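Local coordinates for mitogen activated protein kinase, putative (PDB 4QNY) that probably transfers the gamma-phosphate of ATP to serine or threonine residues of protein substrates, as a mitogen-activated protein kinase of Leishmania donovani, at residues G221-P224 / L225-K229; A271-R274 / Q275-P278. All coordinates share one frame; numbering follows the deposited sequence.

Overall arrangement
Both contacts are local turns of the helical C-terminal lobe of the protein kinase fold, and they lie in series along the chain with centres about 15 Å apart. Contact 1 (221-229) is the loop joining helix 206-219 to helix 231-242; contact 2 (271-278) is the short helix 273-276 with its flanks, ahead of helix 282-291. Tyr277 of contact 2 links them: its hydroxyl oxygen packs against Leu225 and Ser222 of contact 1 and is hydrogen-bonded to Gly217 O at the end of helix 206-219. The centre of contact 1 lies about 17 Å from that of the chain, and the centre of contact 2 about 27 Å, so contact 2 is the more peripheral.

Contact 1 of 2, residues G221-P224 / L225-K229; sequences GSRP and LFQGK
Leu225 meets Ser222 through one branch: its CD2 methyl lies 3.4 Å from Ser222 OG and also approaches Arg223 O. The serine hydroxyl is not a loose polar end there. With OG anti to the backbone N (chi1 176°), it donates to Arg223 O over 2.8 Å, arriving in the carbonyl plane on a lone pair. Leu225 CB in turn sits 3.8 Å above the centre of the Phe226 ring, an aliphatic lid on one face.

Phe226 itself leaves the loop for the interior, where its ring meets that of Trp210 and packs on Cys214, Ile238 and Val241, between helices 206-219 and 231-242. Gln227 then folds back over Pro224. Its chain, extended beyond CG, brings NE2 to the proline ring, 3.7 Å from Pro224 CB, the two side chains meeting at a slant. From there NE2 makes a weak, bent bond of 3.1 Å to Pro224 O (131° at the hydrogen). The Arg223 guanidinium only packs against the same amide, NE 3.9 Å from Gln227 NE2 without a hydrogen bond, and the two planes are nearly perpendicular at 84°. Pro224 CD covers one face of that guanidinium, 3.5 Å above its plane and toward the rim, while Glu218, Trp190 and Tyr191 also touch the proline.

Past Gln227, the backbone is tied down by its surroundings, Gly228 O accepting from Trp190 NE1 and Lys229 N donating to Asn233 OD1. The whole is the loop between the F and G helices of the protein kinase fold, here 206-219 and 231-242, with Phe226 buried between them.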
loop_
_atom_site.group_PDB
_atom_site.type_symbol
_atom_site.label_atom_id
_atom_site.label_comp_id
_atom_site.label_asym_id
_atom_site.label_seq_id
_atom_site.Cartn_x
_atom_site.Cartn_y
_atom_site.Cartn_z
ATOM N N GLY A 221 11.351 6.161 -14.571
ATOM C CA GLY A 221 10.938 6.323 -15.953
ATOM C C GLY A 221 10.540 5.025 -16.626
ATOM O O GLY A 221 11.206 4.576 -17.560
ATOM N N SER A 222 9.449 4.424 -16.158
ATOM C CA SER A 222 8.973 3.165 -16.722
ATOM C C SER A 222 7.544 2.830 -16.307
ATOM O O SER A 222 7.062 3.279 -15.268
ATOM C CB SER A 222 9.900 2.017 -16.313
ATOM O OG SER A 222 9.409 0.774 -16.786
ATOM N N ARG A 223 6.873 2.039 -17.137
ATOM C CA ARG A 223 5.599 1.428 -16.778
ATOM C C ARG A 223 5.871 0.298 -15.781
ATOM O O ARG A 223 7.028 -0.087 -15.609
ATOM C CB ARG A 223 4.883 0.912 -18.032
ATOM C CG ARG A 223 4.116 1.984 -18.794
ATOM C CD ARG A 223 2.805 2.323 -18.099
ATOM N NE ARG A 223 1.878 1.193 -18.108
ATOM C CZ ARG A 223 0.688 1.194 -17.514
ATOM N NH1 ARG A 223 0.272 2.267 -16.856
ATOM N NH2 ARG A 223 -0.086 0.120 -17.578
ATOM N N PRO A 224 4.822 -0.214 -15.103
ATOM C CA PRO A 224 4.998 -1.340 -14.174
ATOM C C PRO A 224 5.859 -2.468 -14.747
ATOM O O PRO A 224 5.565 -2.998 -15.819
ATOM C CB PRO A 224 3.565 -1.810 -13.937
ATOM C CG PRO A 224 2.771 -0.554 -14.011
ATOM C CD PRO A 224 3.443 0.310 -15.055
ATOM N N LEU A 225 6.919 -2.813 -14.023
ATOM C CA LEU A 225 7.939 -3.731 -14.519
ATOM C C LEU A 225 7.433 -5.161 -14.688
ATOM O O LEU A 225 7.810 -5.850 -15.635
ATOM C CB LEU A 225 9.148 -3.727 -13.580
ATOM C CG LEU A 225 9.706 -2.363 -13.167
ATOM C CD1 LEU A 225 10.884 -2.533 -12.219
ATOM C CD2 LEU A 225 10.106 -1.546 -14.384
ATOM N N PHE A 226 6.581 -5.604 -13.767
ATOM C CA PHE A 226 6.137 -6.994 -13.756
ATOM C C PHE A 226 4.628 -7.110 -13.939
ATOM O O PHE A 226 3.887 -7.261 -12.967
ATOM C CB PHE A 226 6.560 -7.669 -12.450
ATOM C CG PHE A 226 7.930 -7.268 -11.978
ATOM C CD1 PHE A 226 9.060 -7.644 -12.687
ATOM C CD2 PHE A 226 8.088 -6.517 -10.825
ATOM C CE1 PHE A 226 10.322 -7.276 -12.256
ATOM C CE2 PHE A 226 9.347 -6.146 -10.388
ATOM C CZ PHE A 226 10.465 -6.525 -11.103
ATOM N N GLN A 227 4.179 -7.051 -15.189
ATOM C CA GLN A 227 2.751 -7.063 -15.493
ATOM C C GLN A 227 2.228 -8.462 -15.807
ATOM O O GLN A 227 1.980 -8.796 -16.966
ATOM C CB GLN A 227 2.453 -6.124 -16.664
ATOM C CG GLN A 227 2.769 -4.664 -16.381
ATOM C CD GLN A 227 2.482 -3.766 -17.568
ATOM O OE1 GLN A 227 1.836 -4.179 -18.531
ATOM N NE2 GLN A 227 2.963 -2.530 -17.505
ATOM N N GLY A 228 2.050 -9.274 -14.770
ATOM C CA GLY A 228 1.511 -10.611 -14.939
ATOM C C GLY A 228 -0.001 -10.613 -15.048
ATOM O O GLY A 228 -0.675 -9.758 -14.473
ATOM N N LYS A 229 -0.535 -11.575 -15.796
ATOM C CA LYS A 229 -1.980 -11.717 -15.951
ATOM C C LYS A 229 -2.528 -12.748 -14.971
ATOM O O LYS A 229 -3.716 -12.749 -14.651
ATOM C CB LYS A 229 -2.332 -12.111 -17.387
ATOM C CG LYS A 229 -2.375 -10.940 -18.353
ATOM C CD LYS A 229 -1.670 -11.264 -19.659
ATOM C CE LYS A 229 -1.943 -10.200 -20.709
ATOM N NZ LYS A 229 -1.188 -10.453 -21.968
#

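Contact 2 of 2, residues A271-R274 / Q275-P278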
loop_
_atom_site.group_PDB
_atom_site.type_symbol
_atom_site.label_atom_id
_atom_site.label_comp_id
_atom_site.label_asym_id
_atom_site.label_seq_id
_atom_site.Cartn_x
_atom_site.Cartn_y
_atom_site.Cartn_z
ATOM N N ALA A 271 19.012 -8.914 -16.355
ATOM C CA ALA A 271 18.889 -7.882 -17.379
ATOM C C ALA A 271 19.700 -6.642 -17.028
ATOM O O ALA A 271 20.034 -6.407 -15.867
ATOM C CB ALA A 271 17.432 -7.512 -17.593
ATOM N N ASP A 272 20.009 -5.853 -18.050
ATOM C CA ASP A 272 20.856 -4.680 -17.896
ATOM C C ASP A 272 20.053 -3.482 -17.403
ATOM O O ASP A 272 19.289 -2.888 -18.162
ATOM C CB ASP A 272 21.538 -4.347 -19.225
ATOM C CG ASP A 272 22.817 -3.553 -19.045
ATOM O OD1 ASP A 272 22.945 -2.843 -18.026
ATOM O OD2 ASP A 272 23.695 -3.640 -19.928
ATOM N N TRP A 273 20.227 -3.134 -16.131
ATOM C CA TRP A 273 19.558 -1.968 -15.563
ATOM C C TRP A 273 20.041 -0.691 -16.237
ATOM O O TRP A 273 19.278 0.260 -16.405
ATOM C CB TRP A 273 19.792 -1.880 -14.053
ATOM C CG TRP A 273 19.078 -2.931 -13.257
ATOM C CD1 TRP A 273 19.648 -3.896 -12.480
ATOM C CD2 TRP A 273 17.660 -3.122 -13.160
ATOM N NE1 TRP A 273 18.673 -4.675 -11.903
ATOM C CE2 TRP A 273 17.445 -4.221 -12.305
ATOM C CE3 TRP A 273 16.553 -2.471 -13.713
ATOM C CZ2 TRP A 273 16.168 -4.684 -11.990
ATOM C CZ3 TRP A 273 15.286 -2.932 -13.399
ATOM C CH2 TRP A 273 15.105 -4.028 -12.545
ATOM N N ARG A 274 21.315 -0.681 -16.620
ATOM C CA ARG A 274 21.917 0.472 -17.279
ATOM C C ARG A 274 21.249 0.757 -18.620
ATOM O O ARG A 274 21.107 1.913 -19.019
ATOM C CB ARG A 274 23.419 0.251 -17.476
ATOM C CG ARG A 274 24.200 0.094 -16.179
ATOM C CD ARG A 274 25.690 -0.084 -16.436
ATOM N NE ARG A 274 26.073 -1.489 -16.544
ATOM C CZ ARG A 274 26.147 -2.164 -17.688
ATOM N NH1 ARG A 274 26.505 -3.441 -17.683
ATOM N NH2 ARG A 274 25.862 -1.565 -18.837
ATOM N N GLN A 275 20.839 -0.301 -19.312
ATOM C CA GLN A 275 20.154 -0.156 -20.591
ATOM C C GLN A 275 18.679 0.171 -20.389
ATOM O O GLN A 275 18.067 0.854 -21.210
ATOM C CB GLN A 275 20.306 -1.425 -21.433
ATOM C CG GLN A 275 21.719 -1.664 -21.941
ATOM C CD GLN A 275 21.801 -2.812 -22.927
ATOM O OE1 GLN A 275 21.457 -3.949 -22.603
ATOM N NE2 GLN A 275 22.257 -2.520 -24.139
ATOM N N ARG A 276 18.112 -0.316 -19.290
ATOM C CA ARG A 276 16.721 -0.031 -18.957
ATOM C C ARG A 276 16.546 1.419 -18.520
ATOM O O ARG A 276 15.489 2.014 -18.724
ATOM C CB ARG A 276 16.221 -0.975 -17.861
ATOM C CG ARG A 276 16.007 -2.406 -18.322
ATOM C CD ARG A 276 15.391 -3.256 -17.223
ATOM N NE ARG A 276 14.899 -4.532 -17.735
ATOM C CZ ARG A 276 13.631 -4.767 -18.058
ATOM N NH1 ARG A 276 12.721 -3.813 -17.918
ATOM N NH2 ARG A 276 13.273 -5.957 -18.518
ATOM N N TYR A 277 17.589 1.981 -17.916
ATOM C CA TYR A 277 17.571 3.371 -17.472
ATOM C C TYR A 277 18.898 4.057 -17.792
ATOM O O TYR A 277 19.781 4.130 -16.940
ATOM C CB TYR A 277 17.286 3.456 -15.971
ATOM C CG TYR A 277 16.034 2.729 -15.532
ATOM C CD1 TYR A 277 14.799 3.362 -15.545
ATOM C CD2 TYR A 277 16.091 1.412 -15.097
ATOM C CE1 TYR A 277 13.653 2.701 -15.142
ATOM C CE2 TYR A 277 14.952 0.743 -14.692
ATOM C CZ TYR A 277 13.736 1.392 -14.716
ATOM O OH TYR A 277 12.601 0.728 -14.312
ATOM N N PRO A 278 19.035 4.564 -19.026
ATOM C CA PRO A 278 20.275 5.173 -19.527
ATOM C C PRO A 278 20.707 6.423 -18.762
ATOM O O PRO A 278 21.899 6.722 -18.707
ATOM C CB PRO A 278 19.926 5.533 -20.977
ATOM C CG PRO A 278 18.757 4.678 -21.322
ATOM C CD PRO A 278 17.982 4.543 -20.053
#
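Trp273 and Tyr277 form the tight side of this single helical turn, lying side by side and pointing the same way. Trp273 CE3 is 3.7 Å from Tyr277 CE2, an edge contact near the planes of both rings. The backbone sets the spacing: Tyr277 N donates to Trp273 O over 2.8 Å, and Arg276 N to Asp272 O over 3.0 Å. Arg276, exposed as a whole, borders this side: its CD rests on the indole, 3.8 Å from Trp273 CE3, and the chain, extended from CG to NE, then carries the guanidinium to Ala271 CB, which lies at its edge. Leu288 touches both aromatic rings, Trp273 also reaches Val241, and the Tyr277 hydroxyl is hydrogen-bonded to Gly217 O.

The other side is polar and more open to solvent, with Arg274 and Gln275 exposed. A chi1 of -156° sets the Asp272 carboxylate across from its own N, over the start of the helix, where OD1 accepts a weak bond from Arg274 N. The carboxylate lies over one face of the Arg274 guanidinium, OD1 above its centre, so the salt bridge (Arg274 NH2 to Asp272 OD2, 3.2 Å) is not made edge-on. Gln275 crosses the aspartate at about a right angle, its CG 3.4 Å from Asp272 OD2. This N-capped turn follows helices 247-250 and 256-264 and leads into helix 282-291, consistent with the end of the MAP kinase insert between the G and H helices.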